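Local coordinates for uncharacterized protein (Streptococcus mutans, PDB 3L7Y) that probably acts as a magnesium-dependent phosphatase of the haloacid dehalogenase superfamily, at residues T42-T47 with E87-C92; T47-N50 with S54-H57; R62-L67 with E94-V99; P81-R86 with F164-E169. All blocks are in the same frame, centred on the assembly; numbering follows the deposited sequence.

Contact 1 of 4, residues T42-T47 with E87-C92; sequences TDMDGT and EHFPDC. With MG (magnesium ion), chain B.
M44 meets H88 and F89 almost entirely through the last two atoms of its side chain. Its CB leaves the backbone in the direction of segment 87-92, and CG, which lies beside L85 CD2 of helix 82-86, continues that way. SD then comes to the edge of the F89 ring, 5.3 Å from the centroid and 78° off the normal, a Met-aromatic contact. A bend at chi3 (-73°) carries the terminal methyl round toward the imidazole. CE sits over one face of the H88 ring, displaced toward its rim, with H88 CG at 3.6 Å; this is a CH-pi contact. The same methyl approaches F89 CE1 at 4.1 Å, so one carbon fills the corner between the two rings. V76 of the central sheet is touched by both M44 and F89, which places this corner against the sheet.

The flanking aspartates do a different job. D43 OD2 (2.4 Å) and the backbone D45 O (2.3 Å) bind the magnesium ion, whose shell is completed by four waters and D252. T47 OG1 donates to D43 OD2 on its anti side, while K229 forms a salt bridge with OD1, so both carboxylate oxygens are held. D43 to T47 read DMDGT, the DxDGT signature of haloacid dehalogenase-like hydrolases, with M44 at the variable position turned inward and the aspartates on either side binding the metal.

Contact 2 of 4, residues T47-N50 with S54-H57; sequences TFLN and SYDH
F48 drives a ring corner into the face of Y55 where the short helix 44-48 gives way to the connection leading to helix 57-69; the helix is consistent with the squiggle, the helical turn that follows the first core strand in haloacid dehalogenase folds. The two planes make an angle of 50°, and the centroids are 4.6 Å apart, a geometry that is neither a stack nor a T. F48 CE2 hangs over the centre of the tyrosine ring, only 3.3 Å from Y55 CG, which makes the packing tight. H57 CE1 lies over the opposite face, toward the rim, so the ring's turn is restrained from both faces. The hydroxyl bonds to the backbone O of H88, which holds the far end of the side chain in place, and L49 CD2 approaches Y55 CD1 obliquely at 3.8 Å.

Beside the rings, a polar pair closes the turn. N50 N donates to S54 O over 2.9 Å in a nearly straight bond. With N50 CG between the backbone N and the carbonyl carbon (chi1 65°), OD1 is brought within range of S54 N. That second bond is 3.0 Å long, and S54 N meets N50 OD1 from above the carbonyl plane, 54° out of it.

Contact 3 of 4, residues R62-L67 with E94-V99; sequences RILKQL and EQLTFV
The bond from L67 N to I63 O, 2.9 Å long, holds the helical turn from which L64 reaches across to L96. No hydrogen bond joins segments 62-67 and 94-99, and the meeting is one of leucine methyls. L64 presents both branches: L64 CD1 and L64 CD2 each lie 3.8 Å from L96 CD2, which therefore sits in the fork, with L64 CG only slightly farther from L96 CD2 at 4.0 Å. The two side chains cross at a slant. L96 brings its methyl there with CG beside its own backbone N (chi1 -42°) and an almost fully staggered chi2 of 169°. A single branch of L96 does the touching, for L96 CD1 stays 5.4 Å from L64 CD1 and is turned instead to the F89 ring. L64 CD1 also has C92 SG as a neighbour, so residues of the preceding loop also touch the pair.

In the Rossmann-like core, helix 57-69 is the crossover between the parallel neighbouring strands 39-42 and 73-77, and L64 touches the approach to the next strand, 97-100. L67 and L96 both rest on F74 of strand 73-77, while I63, the residue before L64, packs on L293 and I296 of helix 291-301. At the margin of the leucine pair, the CB of Q95 leaves the backbone toward the helix, and the extended side chain crosses that of L64 obliquely.

Contact 4 of 4, residues P81-R86 with F164-E169; sequences PYRQLR and FFPVLE
P81 and F164 meet through two ring methylenes of P81 and the backbone carbonyl of F164: P81 CD is 3.4 Å from F164 O, and P81 CG is 3.6 Å from it. That oxygen is buried here without a hydrogen-bonding partner in the model, so the proline methylenes lie against a polar atom to which they offer no hydrogen bond. A second touch lies alongside. R83 runs past P166 at about a right angle, its CD 4.0 Å from P166 CG and its CB at nearly the same range. The arginine goes by as an aliphatic rod, since chi2 of 176° keeps it extended beyond CG, and its NE continues to the backbone O of E144.

These touches join two domains. Segment 81-86 belongs to the catalytic core, while 164-169 leads into strand 168-171, an outer strand of the six-stranded cap sheet; a separate alpha/beta cap of this kind is consistent with the Cof-type phosphatases. The aromatic side chain of F164 comes about 6 Å from that of D45, near the magnesium site.

Farther out, P81 is the N-cap of helix 82-86; its carbonyl oxygen accepts from Q84 N (3.0 Å) and L85 N (3.1 Å). Its ring also leans on S142 of the cap. F165, whose CB leaves the backbone away from segment 81-86, packs on A140 and S142, and V167 pairs through its backbone with G147.

Overall arrangement
Contacts 1, 2 and 3 lie in the core domain around its eight-stranded sheet, whereas contact 4 reaches from that core to the cap. Contacts 1 and 2 share T47 and helix 44-48, with centres 7 Å apart; contact 3 lies about 10 Å from contact 1, and contact 4 about 13 Å from contact 1 and about 20 Å from contact 3, centre to centre. Along the chain contact 2 closes first, while contacts 1, 3 and 4 interleave, their second segments following in the order 87-92, 94-99, 164-169. The magnesium-binding turn is thus linked through 87-92 to helix 57-69, where F89 and C92 touch F60 and L64, and through L85 to the helix that faces the cap.

Contact 1 of 4, residues T42-T47 with E87-C92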
loop_
_atom_site.group_PDB
_atom_site.type_symbol
_atom_site.label_atom_id
_atom_site.label_comp_id
_atom_site.label_asym_id
_atom_site.label_seq_id
_atom_site.Cartn_x
_atom_site.Cartn_y
_atom_site.Cartn_z
ATOM N N THR A 42 -6.037 6.888 4.196
ATOM C CA THR A 42 -5.146 6.346 5.204
ATOM C C THR A 42 -4.417 5.083 4.794
ATOM O O THR A 42 -4.991 4.157 4.200
ATOM C CB THR A 42 -5.885 6.048 6.504
ATOM O OG1 THR A 42 -4.936 5.685 7.511
ATOM C CG2 THR A 42 -6.859 4.898 6.301
ATOM N N ASP A 43 -3.142 5.039 5.145
ATOM C CA ASP A 43 -2.408 3.789 5.115
ATOM C C ASP A 43 -3.047 2.820 6.123
ATOM O O ASP A 43 -3.774 3.257 7.024
ATOM C CB ASP A 43 -0.959 4.054 5.473
ATOM C CG ASP A 43 -0.141 2.806 5.485
ATOM O OD1 ASP A 43 -0.437 1.900 4.673
ATOM O OD2 ASP A 43 0.779 2.727 6.317
ATOM N N MET A 44 -2.782 1.517 5.977
ATOM C CA MET A 44 -3.365 0.505 6.866
ATOM C C MET A 44 -2.412 -0.009 7.951
ATOM O O MET A 44 -2.479 0.421 9.109
ATOM C CB MET A 44 -3.929 -0.663 6.047
ATOM C CG MET A 44 -5.209 -0.314 5.323
ATOM S SD MET A 44 -6.542 -0.014 6.493
ATOM C CE MET A 44 -6.872 -1.692 7.038
ATOM N N ASP A 45 -1.531 -0.932 7.568
ATOM C CA ASP A 45 -0.528 -1.477 8.476
ATOM C C ASP A 45 0.345 -0.370 9.067
ATOM O O ASP A 45 0.963 0.371 8.323
ATOM C CB ASP A 45 0.371 -2.472 7.731
ATOM C CG ASP A 45 -0.413 -3.650 7.147
ATOM O OD1 ASP A 45 -1.237 -4.250 7.870
ATOM O OD2 ASP A 45 -0.214 -3.965 5.959
ATOM N N GLY A 46 0.393 -0.269 10.395
ATOM C CA GLY A 46 1.250 0.698 11.072
ATOM C C GLY A 46 0.629 2.076 11.219
ATOM O O GLY A 46 1.230 2.972 11.804
ATOM N N THR A 47 -0.580 2.234 10.685
ATOM C CA THR A 47 -1.257 3.517 10.625
ATOM C C THR A 47 -2.706 3.373 11.108
ATOM O O THR A 47 -2.974 3.559 12.295
ATOM C CB THR A 47 -1.208 4.115 9.200
ATOM O OG1 THR A 47 0.157 4.224 8.773
ATOM C CG2 THR A 47 -1.848 5.510 9.179
ATOM N N GLU A 87 -11.374 -7.193 3.570
ATOM C CA GLU A 87 -11.697 -8.062 4.706
ATOM C C GLU A 87 -11.718 -7.266 6.012
ATOM O O GLU A 87 -12.365 -7.665 6.983
ATOM C CB GLU A 87 -10.678 -9.197 4.835
ATOM C CG GLU A 87 -10.809 -10.315 3.813
ATOM C CD GLU A 87 -9.795 -11.421 4.056
ATOM O OE1 GLU A 87 -10.125 -12.594 3.829
ATOM O OE2 GLU A 87 -8.668 -11.117 4.493
ATOM N N HIS A 88 -10.997 -6.147 6.041
ATOM C CA HIS A 88 -10.934 -5.317 7.244
ATOM C C HIS A 88 -12.236 -4.531 7.445
ATOM O O HIS A 88 -12.513 -4.028 8.531
ATOM C CB HIS A 88 -9.750 -4.336 7.170
ATOM C CG HIS A 88 -8.403 -4.985 7.268
ATOM N ND1 HIS A 88 -7.878 -5.437 8.459
ATOM C CD2 HIS A 88 -7.460 -5.227 6.327
ATOM C CE1 HIS A 88 -6.678 -5.943 8.248
ATOM N NE2 HIS A 88 -6.401 -5.830 6.960
ATOM N N PHE A 89 -13.026 -4.420 6.385
ATOM C CA PHE A 89 -14.264 -3.652 6.405
ATOM C C PHE A 89 -15.444 -4.523 5.935
ATOM O O PHE A 89 -16.140 -4.191 4.969
ATOM C CB PHE A 89 -14.094 -2.410 5.530
ATOM C CG PHE A 89 -12.902 -1.563 5.916
ATOM C CD1 PHE A 89 -11.692 -1.687 5.253
ATOM C CD2 PHE A 89 -12.992 -0.656 6.954
ATOM C CE1 PHE A 89 -10.597 -0.906 5.613
ATOM C CE2 PHE A 89 -11.902 0.112 7.322
ATOM C CZ PHE A 89 -10.701 -0.011 6.650
ATOM N N PRO A 90 -15.680 -5.634 6.641
ATOM C CA PRO A 90 -16.633 -6.647 6.166
ATOM C C PRO A 90 -18.005 -6.052 5.903
ATOM O O PRO A 90 -18.671 -6.471 4.950
ATOM C CB PRO A 90 -16.724 -7.637 7.336
ATOM C CG PRO A 90 -15.572 -7.330 8.232
ATOM C CD PRO A 90 -15.214 -5.893 8.012
ATOM N N ASP A 91 -18.416 -5.094 6.733
ATOM C CA ASP A 91 -19.785 -4.601 6.687
ATOM C C ASP A 91 -19.943 -3.266 5.970
ATOM O O ASP A 91 -21.056 -2.759 5.860
ATOM C CB ASP A 91 -20.367 -4.476 8.104
ATOM C CG ASP A 91 -20.375 -5.797 8.864
ATOM O OD1 ASP A 91 -20.513 -6.868 8.229
ATOM O OD2 ASP A 91 -20.245 -5.752 10.106
ATOM N N CYS A 92 -18.852 -2.678 5.491
ATOM C CA CYS A 92 -18.987 -1.386 4.839
ATOM C C CYS A 92 -18.006 -1.161 3.691
ATOM O O CYS A 92 -17.963 -0.069 3.133
ATOM C CB CYS A 92 -18.869 -0.246 5.870
ATOM S SG CYS A 92 -17.207 -0.085 6.510
HETATM MG MG MG B . 2.551 1.111 6.777
HETATM O O HOH W 1 1.582 -0.691 5.221
HETATM O O HOH W 2 4.581 -0.005 5.860
HETATM O O HOH W 3 3.142 2.243 4.673
HETATM O O HOH W 4 4.173 0.209 8.418
#

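Contact 2 of 4, residues T47-N50 with S54-H57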
loop_
_atom_site.group_PDB
_atom_site.type_symbol
_atom_site.label_atom_id
_atom_site.label_comp_id
_atom_site.label_asym_id
_atom_site.label_seq_id
_atom_site.Cartn_x
_atom_site.Cartn_y
_atom_site.Cartn_z
ATOM N N THR A 47 -0.580 2.234 10.685
ATOM C CA THR A 47 -1.257 3.517 10.625
ATOM C C THR A 47 -2.706 3.373 11.108
ATOM O O THR A 47 -2.974 3.559 12.295
ATOM C CB THR A 47 -1.208 4.115 9.200
ATOM O OG1 THR A 47 0.157 4.224 8.773
ATOM C CG2 THR A 47 -1.848 5.510 9.179
ATOM N N PHE A 48 -3.632 3.041 10.208
ATOM C CA PHE A 48 -5.024 2.786 10.603
ATOM C C PHE A 48 -5.057 1.588 11.544
ATOM O O PHE A 48 -5.759 1.601 12.554
ATOM C CB PHE A 48 -5.902 2.528 9.369
ATOM C CG PHE A 48 -7.390 2.396 9.666
ATOM C CD1 PHE A 48 -8.196 3.523 9.790
ATOM C CD2 PHE A 48 -7.988 1.143 9.756
ATOM C CE1 PHE A 48 -9.577 3.404 10.037
ATOM C CE2 PHE A 48 -9.364 1.006 9.991
ATOM C CZ PHE A 48 -10.162 2.149 10.144
ATOM N N LEU A 49 -4.285 0.555 11.212
ATOM C CA LEU A 49 -4.250 -0.663 12.020
ATOM C C LEU A 49 -3.282 -0.530 13.185
ATOM O O LEU A 49 -2.200 0.057 13.051
ATOM C CB LEU A 49 -3.872 -1.869 11.159
ATOM C CG LEU A 49 -4.842 -2.168 10.013
ATOM C CD1 LEU A 49 -4.347 -3.347 9.175
ATOM C CD2 LEU A 49 -6.261 -2.420 10.573
ATOM N N ASN A 50 -3.676 -1.083 14.326
ATOM C CA ASN A 50 -2.835 -1.069 15.511
ATOM C C ASN A 50 -1.809 -2.186 15.392
ATOM O O ASN A 50 -1.788 -2.883 14.393
ATOM C CB ASN A 50 -3.678 -1.191 16.795
ATOM C CG ASN A 50 -4.406 -2.532 16.910
ATOM O OD1 ASN A 50 -3.960 -3.541 16.376
ATOM N ND2 ASN A 50 -5.516 -2.545 17.639
ATOM N N SER A 54 -5.602 -4.771 14.154
ATOM C CA SER A 54 -7.031 -4.500 14.219
ATOM C C SER A 54 -7.257 -3.000 14.400
ATOM O O SER A 54 -6.322 -2.207 14.278
ATOM C CB SER A 54 -7.680 -5.308 15.352
ATOM O OG SER A 54 -9.099 -5.194 15.344
ATOM N N TYR A 55 -8.494 -2.607 14.678
ATOM C CA TYR A 55 -8.804 -1.197 14.896
ATOM C C TYR A 55 -10.140 -1.059 15.614
ATOM O O TYR A 55 -10.871 -2.035 15.770
ATOM C CB TYR A 55 -8.831 -0.439 13.564
ATOM C CG TYR A 55 -9.959 -0.858 12.650
ATOM C CD1 TYR A 55 -9.830 -1.955 11.806
ATOM C CD2 TYR A 55 -11.158 -0.161 12.639
ATOM C CE1 TYR A 55 -10.876 -2.344 10.968
ATOM C CE2 TYR A 55 -12.198 -0.538 11.813
ATOM C CZ TYR A 55 -12.050 -1.625 10.981
ATOM O OH TYR A 55 -13.095 -1.982 10.173
ATOM N N ASP A 56 -10.465 0.154 16.040
ATOM C CA ASP A 56 -11.684 0.388 16.809
ATOM C C ASP A 56 -12.903 0.385 15.899
ATOM O O ASP A 56 -13.360 1.435 15.441
ATOM C CB ASP A 56 -11.578 1.712 17.571
ATOM C CG ASP A 56 -12.626 1.842 18.664
ATOM O OD1 ASP A 56 -13.761 1.371 18.460
ATOM O OD2 ASP A 56 -12.318 2.423 19.723
ATOM N N HIS A 57 -13.424 -0.811 15.636
ATOM C CA HIS A 57 -14.498 -0.981 14.674
ATOM C C HIS A 57 -15.689 -0.073 14.960
ATOM O O HIS A 57 -16.164 0.630 14.069
ATOM C CB HIS A 57 -14.943 -2.442 14.637
ATOM C CG HIS A 57 -13.982 -3.345 13.926
ATOM N ND1 HIS A 57 -12.840 -3.837 14.523
ATOM C CD2 HIS A 57 -13.992 -3.842 12.668
ATOM C CE1 HIS A 57 -12.189 -4.598 13.663
ATOM N NE2 HIS A 57 -12.865 -4.617 12.528
#

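Contact 3 of 4, residues R62-L67 with E94-V99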
loop_
_atom_site.group_PDB
_atom_site.type_symbol
_atom_site.label_atom_id
_atom_site.label_comp_id
_atom_site.label_asym_id
_atom_site.label_seq_id
_atom_site.Cartn_x
_atom_site.Cartn_y
_atom_site.Cartn_z
ATOM N N ARG A 62 -19.024 4.684 13.393
ATOM C CA ARG A 62 -19.732 5.898 13.775
ATOM C C ARG A 62 -19.108 7.106 13.073
ATOM O O ARG A 62 -19.805 8.027 12.642
ATOM C CB ARG A 62 -19.705 6.075 15.299
ATOM C CG ARG A 62 -20.757 7.034 15.836
ATOM C CD ARG A 62 -20.233 8.459 15.946
ATOM N NE ARG A 62 -19.084 8.541 16.848
ATOM C CZ ARG A 62 -17.890 9.104 17.018
ATOM N NH1 ARG A 62 -16.803 9.050 17.779
ATOM N NH2 ARG A 62 -17.213 9.632 16.004
ATOM N N ILE A 63 -17.786 7.098 12.963
ATOM C CA ILE A 63 -17.096 8.135 12.210
ATOM C C ILE A 63 -17.510 8.073 10.744
ATOM O O ILE A 63 -17.763 9.098 10.118
ATOM C CB ILE A 63 -15.581 8.011 12.355
ATOM C CG1 ILE A 63 -15.163 8.423 13.765
ATOM C CG2 ILE A 63 -14.865 8.882 11.338
ATOM C CD1 ILE A 63 -13.657 8.401 13.976
ATOM N N LEU A 64 -17.640 6.861 10.220
ATOM C CA LEU A 64 -17.925 6.670 8.806
ATOM C C LEU A 64 -19.295 7.261 8.474
ATOM O O LEU A 64 -19.477 7.888 7.430
ATOM C CB LEU A 64 -17.903 5.172 8.468
ATOM C CG LEU A 64 -17.325 4.700 7.136
ATOM C CD1 LEU A 64 -18.122 3.482 6.622
ATOM C CD2 LEU A 64 -17.269 5.824 6.091
ATOM N N LYS A 65 -20.264 7.035 9.361
ATOM C CA LYS A 65 -21.598 7.589 9.183
ATOM C C LYS A 65 -21.514 9.105 9.117
ATOM O O LYS A 65 -22.208 9.743 8.325
ATOM C CB LYS A 65 -22.514 7.162 10.331
ATOM C CG LYS A 65 -23.612 8.168 10.664
ATOM N N GLN A 66 -20.666 9.670 9.931
ATOM C CA GLN A 66 -20.504 11.097 9.899
ATOM C C GLN A 66 -19.883 11.603 8.635
ATOM O O GLN A 66 -20.365 12.532 8.066
ATOM C CB GLN A 66 -19.730 11.519 11.090
ATOM C CG GLN A 66 -20.490 11.203 12.280
ATOM C CD GLN A 66 -20.297 12.217 13.249
ATOM O OE1 GLN A 66 -19.723 11.964 14.299
ATOM N NE2 GLN A 66 -20.710 13.423 12.910
ATOM N N LEU A 67 -18.850 10.924 8.178
ATOM C CA LEU A 67 -18.173 11.351 6.962
ATOM C C LEU A 67 -19.166 11.321 5.809
ATOM O O LEU A 67 -19.240 12.247 5.008
ATOM C CB LEU A 67 -16.977 10.445 6.650
ATOM C CG LEU A 67 -15.859 10.401 7.689
ATOM C CD1 LEU A 67 -14.797 9.412 7.244
ATOM C CD2 LEU A 67 -15.234 11.801 7.940
ATOM N N GLU A 94 -18.093 -1.794 0.721
ATOM C CA GLU A 94 -18.742 -1.385 -0.519
ATOM C C GLU A 94 -19.026 0.113 -0.519
ATOM O O GLU A 94 -19.420 0.679 -1.540
ATOM C CB GLU A 94 -20.025 -2.196 -0.777
ATOM C CG GLU A 94 -21.271 -1.650 -0.090
ATOM C CD GLU A 94 -21.354 -2.027 1.380
ATOM O OE1 GLU A 94 -20.560 -2.890 1.821
ATOM O OE2 GLU A 94 -22.224 -1.464 2.088
ATOM N N GLN A 95 -18.803 0.759 0.623
ATOM C CA GLN A 95 -19.021 2.201 0.745
ATOM C C GLN A 95 -17.711 2.985 0.692
ATOM O O GLN A 95 -17.702 4.210 0.816
ATOM C CB GLN A 95 -19.746 2.506 2.053
ATOM C CG GLN A 95 -20.901 1.549 2.340
ATOM C CD GLN A 95 -21.420 1.671 3.762
ATOM O OE1 GLN A 95 -21.945 0.711 4.330
ATOM N NE2 GLN A 95 -21.271 2.850 4.344
ATOM N N LEU A 96 -16.599 2.284 0.517
ATOM C CA LEU A 96 -15.306 2.957 0.590
ATOM C C LEU A 96 -14.573 2.892 -0.742
ATOM O O LEU A 96 -14.982 2.181 -1.643
ATOM C CB LEU A 96 -14.438 2.355 1.701
ATOM C CG LEU A 96 -15.073 2.019 3.049
ATOM C CD1 LEU A 96 -14.092 1.211 3.867
ATOM C CD2 LEU A 96 -15.514 3.286 3.815
ATOM N N THR A 97 -13.496 3.658 -0.862
ATOM C CA THR A 97 -12.609 3.534 -2.004
ATOM C C THR A 97 -11.310 2.914 -1.525
ATOM O O THR A 97 -10.809 3.255 -0.451
ATOM C CB THR A 97 -12.313 4.890 -2.647
ATOM O OG1 THR A 97 -13.524 5.448 -3.161
ATOM C CG2 THR A 97 -11.281 4.733 -3.789
ATOM N N PHE A 98 -10.769 2.005 -2.326
ATOM C CA PHE A 98 -9.564 1.277 -1.967
ATOM C C PHE A 98 -8.471 1.521 -2.992
ATOM O O PHE A 98 -8.700 1.392 -4.195
ATOM C CB PHE A 98 -9.858 -0.225 -1.945
ATOM C CG PHE A 98 -10.692 -0.679 -0.777
ATOM C CD1 PHE A 98 -10.093 -1.084 0.395
ATOM C CD2 PHE A 98 -12.064 -0.734 -0.868
ATOM C CE1 PHE A 98 -10.845 -1.526 1.464
ATOM C CE2 PHE A 98 -12.823 -1.172 0.197
ATOM C CZ PHE A 98 -12.209 -1.570 1.368
ATOM N N VAL A 99 -7.286 1.877 -2.517
ATOM C CA VAL A 99 -6.100 1.908 -3.369
ATOM C C VAL A 99 -5.199 0.780 -2.881
ATOM O O VAL A 99 -4.659 0.853 -1.763
ATOM C CB VAL A 99 -5.355 3.268 -3.266
ATOM C CG1 VAL A 99 -4.050 3.246 -4.089
ATOM C CG2 VAL A 99 -6.259 4.401 -3.727
#

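Contact 4 of 4, residues P81-R86 with F164-E169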
loop_
_atom_site.group_PDB
_atom_site.type_symbol
_atom_site.label_atom_id
_atom_site.label_comp_id
_atom_site.label_asym_id
_atom_site.label_seq_id
_atom_site.Cartn_x
_atom_site.Cartn_y
_atom_site.Cartn_z
ATOM N N PRO A 81 -3.020 -6.193 -1.364
ATOM C CA PRO A 81 -3.984 -6.356 -2.450
ATOM C C PRO A 81 -5.370 -5.968 -1.983
ATOM O O PRO A 81 -5.683 -6.067 -0.791
ATOM C CB PRO A 81 -3.920 -7.866 -2.757
ATOM C CG PRO A 81 -2.573 -8.305 -2.223
ATOM C CD PRO A 81 -2.431 -7.480 -0.960
ATOM N N TYR A 82 -6.193 -5.530 -2.920
ATOM C CA TYR A 82 -7.557 -5.134 -2.616
ATOM C C TYR A 82 -8.314 -6.229 -1.867
ATOM O O TYR A 82 -9.004 -5.952 -0.887
ATOM C CB TYR A 82 -8.286 -4.761 -3.904
ATOM C CG TYR A 82 -9.790 -4.826 -3.803
ATOM C CD1 TYR A 82 -10.509 -5.804 -4.479
ATOM C CD2 TYR A 82 -10.495 -3.906 -3.024
ATOM C CE1 TYR A 82 -11.898 -5.863 -4.386
ATOM C CE2 TYR A 82 -11.871 -3.948 -2.922
ATOM C CZ TYR A 82 -12.573 -4.929 -3.605
ATOM O OH TYR A 82 -13.941 -4.969 -3.504
ATOM N N ARG A 83 -8.176 -7.475 -2.306
ATOM C CA ARG A 83 -8.891 -8.577 -1.722
ATOM C C ARG A 83 -8.582 -8.692 -0.250
ATOM O O ARG A 83 -9.413 -9.077 0.501
ATOM C CB ARG A 83 -8.597 -9.917 -2.415
ATOM C CG ARG A 83 -9.300 -10.102 -3.726
ATOM C CD ARG A 83 -8.892 -11.456 -4.438
ATOM N NE ARG A 83 -9.149 -11.308 -5.842
ATOM C CZ ARG A 83 -10.363 -11.143 -6.301
ATOM N NH1 ARG A 83 -11.357 -11.138 -5.461
ATOM N NH2 ARG A 83 -10.601 -10.984 -7.580
ATOM N N GLN A 84 -7.381 -8.339 0.147
ATOM C CA GLN A 84 -6.998 -8.430 1.548
ATOM C C GLN A 84 -7.499 -7.195 2.306
ATOM O O GLN A 84 -7.830 -7.282 3.487
ATOM C CB GLN A 84 -5.482 -8.617 1.696
ATOM C CG GLN A 84 -4.996 -8.743 3.141
ATOM C CD GLN A 84 -4.688 -7.393 3.799
ATOM O OE1 GLN A 84 -5.190 -6.345 3.381
ATOM N NE2 GLN A 84 -3.853 -7.420 4.833
ATOM N N LEU A 85 -7.572 -6.051 1.627
ATOM C CA LEU A 85 -8.017 -4.825 2.296
ATOM C C LEU A 85 -9.504 -4.821 2.627
ATOM O O LEU A 85 -9.923 -4.221 3.620
ATOM C CB LEU A 85 -7.683 -3.591 1.466
ATOM C CG LEU A 85 -6.194 -3.310 1.309
ATOM C CD1 LEU A 85 -5.967 -2.351 0.165
ATOM C CD2 LEU A 85 -5.623 -2.778 2.609
ATOM N N ARG A 86 -10.314 -5.473 1.798
ATOM C CA ARG A 86 -11.753 -5.379 1.998
ATOM C C ARG A 86 -12.151 -6.163 3.241
ATOM O O ARG A 86 -13.143 -5.837 3.892
ATOM C CB ARG A 86 -12.522 -5.898 0.783
ATOM C CG ARG A 86 -12.342 -7.379 0.571
ATOM C CD ARG A 86 -13.621 -8.035 0.114
ATOM N NE ARG A 86 -13.914 -7.806 -1.294
ATOM C CZ ARG A 86 -13.450 -8.560 -2.288
ATOM N NH1 ARG A 86 -12.646 -9.586 -2.034
ATOM N NH2 ARG A 86 -13.785 -8.282 -3.540
ATOM N N PHE A 164 -0.250 -11.440 3.533
ATOM C CA PHE A 164 -0.355 -10.361 2.607
ATOM C C PHE A 164 -0.968 -10.844 1.313
ATOM O O PHE A 164 -0.832 -10.190 0.336
ATOM C CB PHE A 164 1.039 -9.801 2.313
ATOM C CG PHE A 164 1.949 -9.772 3.513
ATOM C CD1 PHE A 164 1.448 -9.943 4.761
ATOM C CD2 PHE A 164 3.292 -9.595 3.372
ATOM C CE1 PHE A 164 2.259 -9.916 5.846
ATOM C CE2 PHE A 164 4.106 -9.603 4.452
ATOM C CZ PHE A 164 3.591 -9.760 5.684
ATOM N N PHE A 165 -1.614 -12.006 1.314
ATOM C CA PHE A 165 -2.159 -12.617 0.108
ATOM C C PHE A 165 -3.400 -13.450 0.395
ATOM O O PHE A 165 -3.452 -14.176 1.388
ATOM C CB PHE A 165 -1.106 -13.504 -0.556
ATOM C CG PHE A 165 0.126 -12.765 -0.973
ATOM C CD1 PHE A 165 0.114 -11.957 -2.097
ATOM C CD2 PHE A 165 1.296 -12.873 -0.236
ATOM C CE1 PHE A 165 1.247 -11.270 -2.484
ATOM C CE2 PHE A 165 2.430 -12.192 -0.614
ATOM C CZ PHE A 165 2.407 -11.388 -1.740
ATOM N N PRO A 166 -4.392 -13.379 -0.502
ATOM C CA PRO A 166 -5.627 -14.131 -0.284
ATOM C C PRO A 166 -5.242 -15.579 -0.265
ATOM O O PRO A 166 -5.511 -16.327 0.676
ATOM C CB PRO A 166 -6.431 -13.872 -1.568
ATOM C CG PRO A 166 -5.717 -12.764 -2.292
ATOM C CD PRO A 166 -4.292 -12.870 -1.879
ATOM N N VAL A 167 -4.578 -15.951 -1.348
ATOM C CA VAL A 167 -4.184 -17.312 -1.596
ATOM C C VAL A 167 -2.722 -17.276 -1.999
ATOM O O VAL A 167 -2.282 -16.346 -2.673
ATOM C CB VAL A 167 -5.026 -17.895 -2.739
ATOM C CG1 VAL A 167 -4.746 -19.367 -2.907
ATOM C CG2 VAL A 167 -6.505 -17.632 -2.475
ATOM N N LEU A 168 -1.968 -18.283 -1.580
ATOM C CA LEU A 168 -0.542 -18.316 -1.843
ATOM C C LEU A 168 -0.146 -19.664 -2.446
ATOM O O LEU A 168 -0.279 -20.706 -1.803
ATOM C CB LEU A 168 0.214 -18.054 -0.547
ATOM C CG LEU A 168 1.717 -17.817 -0.613
ATOM C CD1 LEU A 168 2.184 -17.104 0.649
ATOM C CD2 LEU A 168 2.438 -19.138 -0.790
ATOM N N GLU A 169 0.330 -19.635 -3.687
ATOM C CA GLU A 169 0.697 -20.851 -4.409
ATOM C C GLU A 169 2.205 -20.959 -4.579
ATOM O O GLU A 169 2.868 -19.967 -4.889
ATOM C CB GLU A 169 0.020 -20.862 -5.784
ATOM C CG GLU A 169 0.248 -22.133 -6.587
ATOM C CD GLU A 169 -0.629 -22.198 -7.824
ATOM O OE1 GLU A 169 -0.113 -22.611 -8.889
ATOM O OE2 GLU A 169 -1.825 -21.827 -7.729
#